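Long-range contacts in thioredoxin-like protein (Klebsiella pneumoniae subsp. pneumoniae MGH 78578, PDB 3TY1), which is of unconfirmed function but probably binds carbohydrate, having the supersandwich architecture of the aldose 1-epimerase (galactose mutarotase) superfamily: residues A[270-275]-A[287-292]; A[293-298]-A[345-350]. All blocks are in the same frame, centred on the assembly; numbering follows the deposited sequence.

Contact 1 of 2, residues A[270-275]-A[287-292]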
loop_
_atom_site.group_PDB
_atom_site.type_symbol
_atom_site.label_atom_id
_atom_site.label_comp_id
_atom_site.label_asym_id
_atom_site.label_seq_id
_atom_site.Cartn_x
_atom_site.Cartn_y
_atom_site.Cartn_z
ATOM N N ASN A 270 -43.177 -10.150 10.123
ATOM C CA ASN A 270 -41.942 -10.499 10.821
ATOM C C ASN A 270 -40.761 -9.643 10.321
ATOM O O ASN A 270 -39.614 -9.967 10.593
ATOM C CB ASN A 270 -41.654 -11.987 10.621
ATOM C CG ASN A 270 -42.811 -12.856 11.072
ATOM O OD1 ASN A 270 -43.243 -13.740 10.341
ATOM N ND2 ASN A 270 -43.355 -12.568 12.248
ATOM N N HIS A 271 -41.075 -8.552 9.616
ATOM C CA HIS A 271 -40.113 -7.537 9.140
ATOM C C HIS A 271 -39.188 -8.067 8.069
ATOM O O HIS A 271 -38.137 -7.505 7.837
ATOM C CB HIS A 271 -39.291 -6.947 10.290
ATOM C CG HIS A 271 -40.118 -6.461 11.430
ATOM N ND1 HIS A 271 -40.652 -5.193 11.470
ATOM C CD2 HIS A 271 -40.508 -7.077 12.572
ATOM C CE1 HIS A 271 -41.347 -5.051 12.586
ATOM N NE2 HIS A 271 -41.281 -6.182 13.268
ATOM N N GLN A 272 -39.587 -9.143 7.412
ATOM C CA GLN A 272 -38.798 -9.735 6.370
ATOM C C GLN A 272 -39.337 -9.213 5.049
ATOM O O GLN A 272 -40.569 -9.065 4.877
ATOM C CB GLN A 272 -38.900 -11.260 6.395
ATOM C CG GLN A 272 -38.463 -11.936 7.701
ATOM C CD GLN A 272 -37.100 -11.486 8.160
ATOM O OE1 GLN A 272 -36.091 -11.747 7.494
ATOM N NE2 GLN A 272 -37.060 -10.792 9.304
ATOM N N THR A 273 -38.422 -8.930 4.120
ATOM C CA THR A 273 -38.792 -8.567 2.771
ATOM C C THR A 273 -37.981 -9.417 1.782
ATOM O O THR A 273 -37.092 -10.158 2.193
ATOM C CB THR A 273 -38.615 -7.068 2.522
ATOM O OG1 THR A 273 -39.301 -6.712 1.316
ATOM C CG2 THR A 273 -37.143 -6.699 2.429
ATOM N N LEU A 274 -38.312 -9.306 0.496
ATOM C CA LEU A 274 -37.740 -10.168 -0.538
ATOM C C LEU A 274 -37.625 -9.353 -1.803
ATOM O O LEU A 274 -38.594 -8.704 -2.203
ATOM C CB LEU A 274 -38.650 -11.395 -0.751
ATOM C CG LEU A 274 -38.244 -12.602 -1.567
ATOM C CD1 LEU A 274 -36.989 -13.238 -0.990
ATOM C CD2 LEU A 274 -39.378 -13.629 -1.635
ATOM N N ALA A 275 -36.449 -9.375 -2.412
ATOM C CA ALA A 275 -36.199 -8.725 -3.691
ATOM C C ALA A 275 -35.521 -9.719 -4.619
ATOM O O ALA A 275 -34.772 -10.626 -4.162
ATOM C CB ALA A 275 -35.324 -7.496 -3.483
ATOM N N SER A 287 -32.856 -14.322 -5.592
ATOM C CA SER A 287 -33.636 -13.563 -4.605
ATOM C C SER A 287 -32.804 -13.337 -3.364
ATOM O O SER A 287 -31.918 -14.158 -3.029
ATOM C CB SER A 287 -34.918 -14.315 -4.228
ATOM O OG SER A 287 -34.648 -15.516 -3.565
ATOM N N ILE A 288 -33.061 -12.210 -2.729
ATOM C CA ILE A 288 -32.418 -11.838 -1.493
ATOM C C ILE A 288 -33.500 -11.534 -0.496
ATOM O O ILE A 288 -34.366 -10.666 -0.737
ATOM C CB ILE A 288 -31.486 -10.574 -1.626
ATOM C CG1 ILE A 288 -30.499 -10.720 -2.768
ATOM C CG2 ILE A 288 -30.692 -10.303 -0.350
ATOM C CD1 ILE A 288 -29.662 -9.437 -3.033
ATOM N N GLN A 289 -33.470 -12.240 0.616
ATOM C CA GLN A 289 -34.319 -11.938 1.752
ATOM C C GLN A 289 -33.523 -11.149 2.750
ATOM O O GLN A 289 -32.404 -11.515 3.061
ATOM C CB GLN A 289 -34.834 -13.207 2.431
ATOM C CG GLN A 289 -35.633 -12.982 3.747
ATOM C CD GLN A 289 -36.035 -14.295 4.436
ATOM O OE1 GLN A 289 -35.950 -15.367 3.843
ATOM N NE2 GLN A 289 -36.414 -14.205 5.696
ATOM N N PHE A 290 -34.119 -10.095 3.297
ATOM C CA PHE A 290 -33.469 -9.301 4.344
ATOM C C PHE A 290 -34.497 -8.769 5.314
ATOM O O PHE A 290 -35.698 -8.826 5.050
ATOM C CB PHE A 290 -32.536 -8.199 3.781
ATOM C CG PHE A 290 -33.213 -7.132 2.979
ATOM C CD1 PHE A 290 -33.503 -7.336 1.646
ATOM C CD2 PHE A 290 -33.555 -5.906 3.559
ATOM C CE1 PHE A 290 -34.152 -6.355 0.886
ATOM C CE2 PHE A 290 -34.165 -4.906 2.797
ATOM C CZ PHE A 290 -34.450 -5.134 1.459
ATOM N N ASP A 291 -34.003 -8.333 6.460
ATOM C CA ASP A 291 -34.784 -7.861 7.590
ATOM C C ASP A 291 -34.769 -6.326 7.585
ATOM O O ASP A 291 -33.701 -5.709 7.784
ATOM C CB ASP A 291 -34.138 -8.416 8.866
ATOM C CG ASP A 291 -34.969 -8.190 10.124
ATOM O OD1 ASP A 291 -35.386 -7.035 10.422
ATOM O OD2 ASP A 291 -35.230 -9.192 10.828
ATOM N N THR A 292 -35.944 -5.705 7.410
ATOM C CA THR A 292 -36.020 -4.241 7.313
ATOM C C THR A 292 -35.764 -3.469 8.629
ATOM O O THR A 292 -35.636 -2.253 8.605
ATOM C CB THR A 292 -37.343 -3.762 6.680
ATOM O OG1 THR A 292 -38.418 -4.250 7.460
ATOM C CG2 THR A 292 -37.484 -4.276 5.224
#
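T273 and F290 face each other as a hydrogen-bonded pair in an antiparallel beta hairpin, strands 272-278 and 285-291 of the large sheet of this galactose-mutarotase-like supersandwich. The local axes approach to 4.7 Å. On the inner face the two side chains run side by side in the same direction, and T273 CG2 sits 3.4 Å from the centroid of the F290 ring, 17° off the normal, a CH-pi contact over the face. The ring reaches this methyl because F290 CG lies between its backbone N and carbonyl carbon (chi1 64°), while T273 OG1, anti to its own N, is directed to L266 O. T292 CG2 packs on the same methyl, and A275 and I288 continue this buried face toward I315.

The opposite face carries Q272, L274, Q289 and D291, and its polar groups form a hydrogen-bonded chain. Q272, bent at chi2, curls across the hairpin, and its two amide ends serve different partners. Q272 OE1 accepts from Q289 NE2 at 3.1 Å, with the two amide planes 69° apart; Q289 reaches it with an extended chain. Q272 NE2 gives one hydrogen to N270 O at 3.0 Å and the other to D291 OD2 at 2.9 Å, the latter met from above the carboxylate plane. Three bonds therefore fix the rotation of the Q272 amide, and D291 OD2 also forms a salt bridge with R293.

At the open end of the hairpin, beyond the paired residues, H271 O accepts two donors from one residue: T292 N at 2.9 Å, nearly along the C=O axis, and T292 OG1 at 3.3 Å, from above the carbonyl plane.

Contact 2 of 2, residues A[293-298]-A[345-350]. With SO4 (sulfate ion), chain K.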
loop_
_atom_site.group_PDB
_atom_site.type_symbol
_atom_site.label_atom_id
_atom_site.label_comp_id
_atom_site.label_asym_id
_atom_site.label_seq_id
_atom_site.Cartn_x
_atom_site.Cartn_y
_atom_site.Cartn_z
ATOM N N ARG A 293 -35.659 -4.161 9.756
ATOM C CA ARG A 293 -35.168 -3.530 10.995
ATOM C C ARG A 293 -33.659 -3.357 11.008
ATOM O O ARG A 293 -33.139 -2.480 11.679
ATOM C CB ARG A 293 -35.536 -4.360 12.212
ATOM C CG ARG A 293 -37.025 -4.462 12.446
ATOM C CD ARG A 293 -37.330 -5.525 13.477
ATOM N NE ARG A 293 -36.910 -6.843 13.013
ATOM C CZ ARG A 293 -37.015 -7.964 13.735
ATOM N NH1 ARG A 293 -37.553 -7.952 14.952
ATOM N NH2 ARG A 293 -36.603 -9.111 13.227
ATOM N N GLN A 294 -32.956 -4.225 10.275
ATOM C CA GLN A 294 -31.515 -4.213 10.182
ATOM C C GLN A 294 -31.046 -3.403 8.971
ATOM O O GLN A 294 -30.073 -2.670 9.063
ATOM C CB GLN A 294 -31.002 -5.662 10.018
ATOM C CG GLN A 294 -31.452 -6.633 11.138
ATOM C CD GLN A 294 -31.066 -8.096 10.873
ATOM O OE1 GLN A 294 -30.764 -8.494 9.747
ATOM N NE2 GLN A 294 -31.072 -8.892 11.923
ATOM N N LEU A 295 -31.743 -3.571 7.851
ATOM C CA LEU A 295 -31.397 -2.956 6.572
ATOM C C LEU A 295 -32.694 -2.286 6.051
ATOM O O LEU A 295 -33.419 -2.844 5.230
ATOM C CB LEU A 295 -30.806 -4.013 5.618
ATOM C CG LEU A 295 -29.513 -4.692 6.047
ATOM C CD1 LEU A 295 -29.195 -5.893 5.118
ATOM C CD2 LEU A 295 -28.278 -3.701 6.102
ATOM N N PRO A 296 -33.004 -1.089 6.561
ATOM C CA PRO A 296 -34.298 -0.480 6.210
ATOM C C PRO A 296 -34.525 0.022 4.809
ATOM O O PRO A 296 -35.694 0.221 4.444
ATOM C CB PRO A 296 -34.449 0.670 7.236
ATOM C CG PRO A 296 -33.311 0.553 8.151
ATOM C CD PRO A 296 -32.250 -0.213 7.461
ATOM N N VAL A 297 -33.461 0.240 4.028
ATOM C CA VAL A 297 -33.559 0.803 2.691
ATOM C C VAL A 297 -32.977 -0.125 1.655
ATOM O O VAL A 297 -32.302 -1.093 1.998
ATOM C CB VAL A 297 -32.929 2.220 2.593
ATOM C CG1 VAL A 297 -33.723 3.180 3.542
ATOM C CG2 VAL A 297 -31.429 2.218 2.872
ATOM N N LEU A 298 -33.311 0.154 0.400
ATOM C CA LEU A 298 -32.875 -0.669 -0.726
ATOM C C LEU A 298 -32.453 0.204 -1.899
ATOM O O LEU A 298 -33.135 1.160 -2.245
ATOM C CB LEU A 298 -34.009 -1.610 -1.133
ATOM C CG LEU A 298 -33.786 -2.608 -2.277
ATOM C CD1 LEU A 298 -32.719 -3.587 -1.890
ATOM C CD2 LEU A 298 -35.110 -3.360 -2.518
ATOM N N PHE A 345 -27.058 -8.830 10.919
ATOM C CA PHE A 345 -27.441 -8.748 9.512
ATOM C C PHE A 345 -27.680 -10.185 9.014
ATOM O O PHE A 345 -26.739 -10.965 8.847
ATOM C CB PHE A 345 -26.358 -7.989 8.715
ATOM C CG PHE A 345 -26.084 -6.617 9.294
ATOM C CD1 PHE A 345 -26.931 -5.556 9.028
ATOM C CD2 PHE A 345 -25.023 -6.417 10.171
ATOM C CE1 PHE A 345 -26.728 -4.301 9.619
ATOM C CE2 PHE A 345 -24.793 -5.158 10.754
ATOM C CZ PHE A 345 -25.654 -4.106 10.478
ATOM N N ASP A 346 -28.958 -10.517 8.821
ATOM C CA ASP A 346 -29.422 -11.848 8.413
ATOM C C ASP A 346 -30.012 -11.725 6.999
ATOM O O ASP A 346 -30.980 -10.970 6.793
ATOM C CB ASP A 346 -30.484 -12.339 9.393
ATOM C CG ASP A 346 -29.991 -12.366 10.808
ATOM O OD1 ASP A 346 -28.922 -12.983 11.064
ATOM O OD2 ASP A 346 -30.670 -11.739 11.675
ATOM N N LEU A 347 -29.379 -12.394 6.034
ATOM C CA LEU A 347 -29.818 -12.380 4.640
ATOM C C LEU A 347 -29.824 -13.786 4.082
ATOM O O LEU A 347 -28.955 -14.589 4.422
ATOM C CB LEU A 347 -28.930 -11.480 3.759
ATOM C CG LEU A 347 -28.823 -9.986 4.080
ATOM C CD1 LEU A 347 -27.714 -9.758 5.094
ATOM C CD2 LEU A 347 -28.554 -9.206 2.780
ATOM N N THR A 348 -30.801 -14.089 3.240
ATOM C CA THR A 348 -30.822 -15.374 2.520
ATOM C C THR A 348 -30.845 -15.092 1.025
ATOM O O THR A 348 -31.701 -14.350 0.536
ATOM C CB THR A 348 -32.042 -16.227 2.927
ATOM O OG1 THR A 348 -32.018 -16.395 4.347
ATOM C CG2 THR A 348 -31.975 -17.573 2.278
ATOM N N TYR A 349 -29.901 -15.684 0.325
ATOM C CA TYR A 349 -29.736 -15.597 -1.127
ATOM C C TYR A 349 -30.117 -16.934 -1.746
ATOM O O TYR A 349 -29.636 -18.004 -1.302
ATOM C CB TYR A 349 -28.273 -15.316 -1.458
ATOM C CG TYR A 349 -27.770 -13.961 -1.080
ATOM C CD1 TYR A 349 -27.497 -13.621 0.262
ATOM C CD2 TYR A 349 -27.574 -12.990 -2.052
ATOM C CE1 TYR A 349 -27.038 -12.334 0.605
ATOM C CE2 TYR A 349 -27.107 -11.701 -1.725
ATOM C CZ TYR A 349 -26.851 -11.389 -0.388
ATOM O OH TYR A 349 -26.388 -10.127 -0.086
ATOM N N THR A 350 -31.025 -16.900 -2.722
ATOM C CA THR A 350 -31.493 -18.113 -3.331
ATOM C C THR A 350 -31.290 -18.032 -4.837
ATOM O O THR A 350 -31.727 -17.068 -5.496
ATOM C CB THR A 350 -32.979 -18.375 -3.036
ATOM O OG1 THR A 350 -33.228 -18.286 -1.622
ATOM C CG2 THR A 350 -33.414 -19.757 -3.572
HETATM S S SO4 K . -32.705 -7.630 15.198
HETATM O O1 SO4 K . -33.492 -6.729 14.336
HETATM O O2 SO4 K . -32.607 -7.043 16.550
HETATM O O3 SO4 K . -33.377 -8.949 15.290
HETATM O O4 SO4 K . -31.322 -7.811 14.692
HETATM O O HOH W 1 -31.251 -8.272 6.876
#
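Q294 and L295, in the loop linking strand 285-291 of the large sheet of the supersandwich to strand 297-304 of the mixed sheet, pack against strand 342-352. Q294 bridges the gap with its amide. Its OE1 accepts D346 N at 2.9 Å, and its NE2 donates to D346 OD2, also at 2.9 Å and nearly straight at 170°. One amide thus grips the backbone and the carboxylate of the same residue. The planes of the two groups are 49° apart, and Q294 NE2 meets OD2 from above the carboxylate plane; D346 OD1 is held separately by H193 ND1. A water adds a third link, donating to Q294 OE1 and to D346 O at 2.7 Å.

The second hydrogen of Q294 NE2 goes to O4 of a sulfate, probably from the crystallisation liquor, at 3.0 Å. The anion also places O1 over one face of the R293 guanidinium, 3.7 Å from NE.

Next to this polar bridge, one residue further on, the contact is apolar. L295 splits its methyls between two residues of the strand. L295 CD2 meets F345 CD1 at 3.7 Å, and L295 CD1 touches L347 CD2 at 4.1 Å; in both pairs the side chains cross at about a right angle.

I208 and Y210 of strand 204-214 also pack on L295, and Y206 and I208 on F345, while strand 342-352 itself runs between strands 189-198 and 285-291 in the large sheet.

How the contacts relate
Contacts 1 and 2 follow one another along the chain, with centres about 6 Å apart, and both reach the large sheet. Contact 1 pairs sequence neighbours within it; contact 2 ties the loop after that hairpin to the next strand over, 342-352. That strand is bonded directly to 285-291, Q289 N lying 2.8 Å from T348 O. Contact 1 is partly buried and rests mainly on backbone bonds; contact 2 is more buried, smaller (251 against 580 Å²) and held by one glutamine amide bonded to a backbone N-H and a carboxylate, with a water. F290 packs on L295, its CE2 3.3 Å from L295 O, and R293, salt-bridged to D291, stands beside the sulfate that Q294 binds.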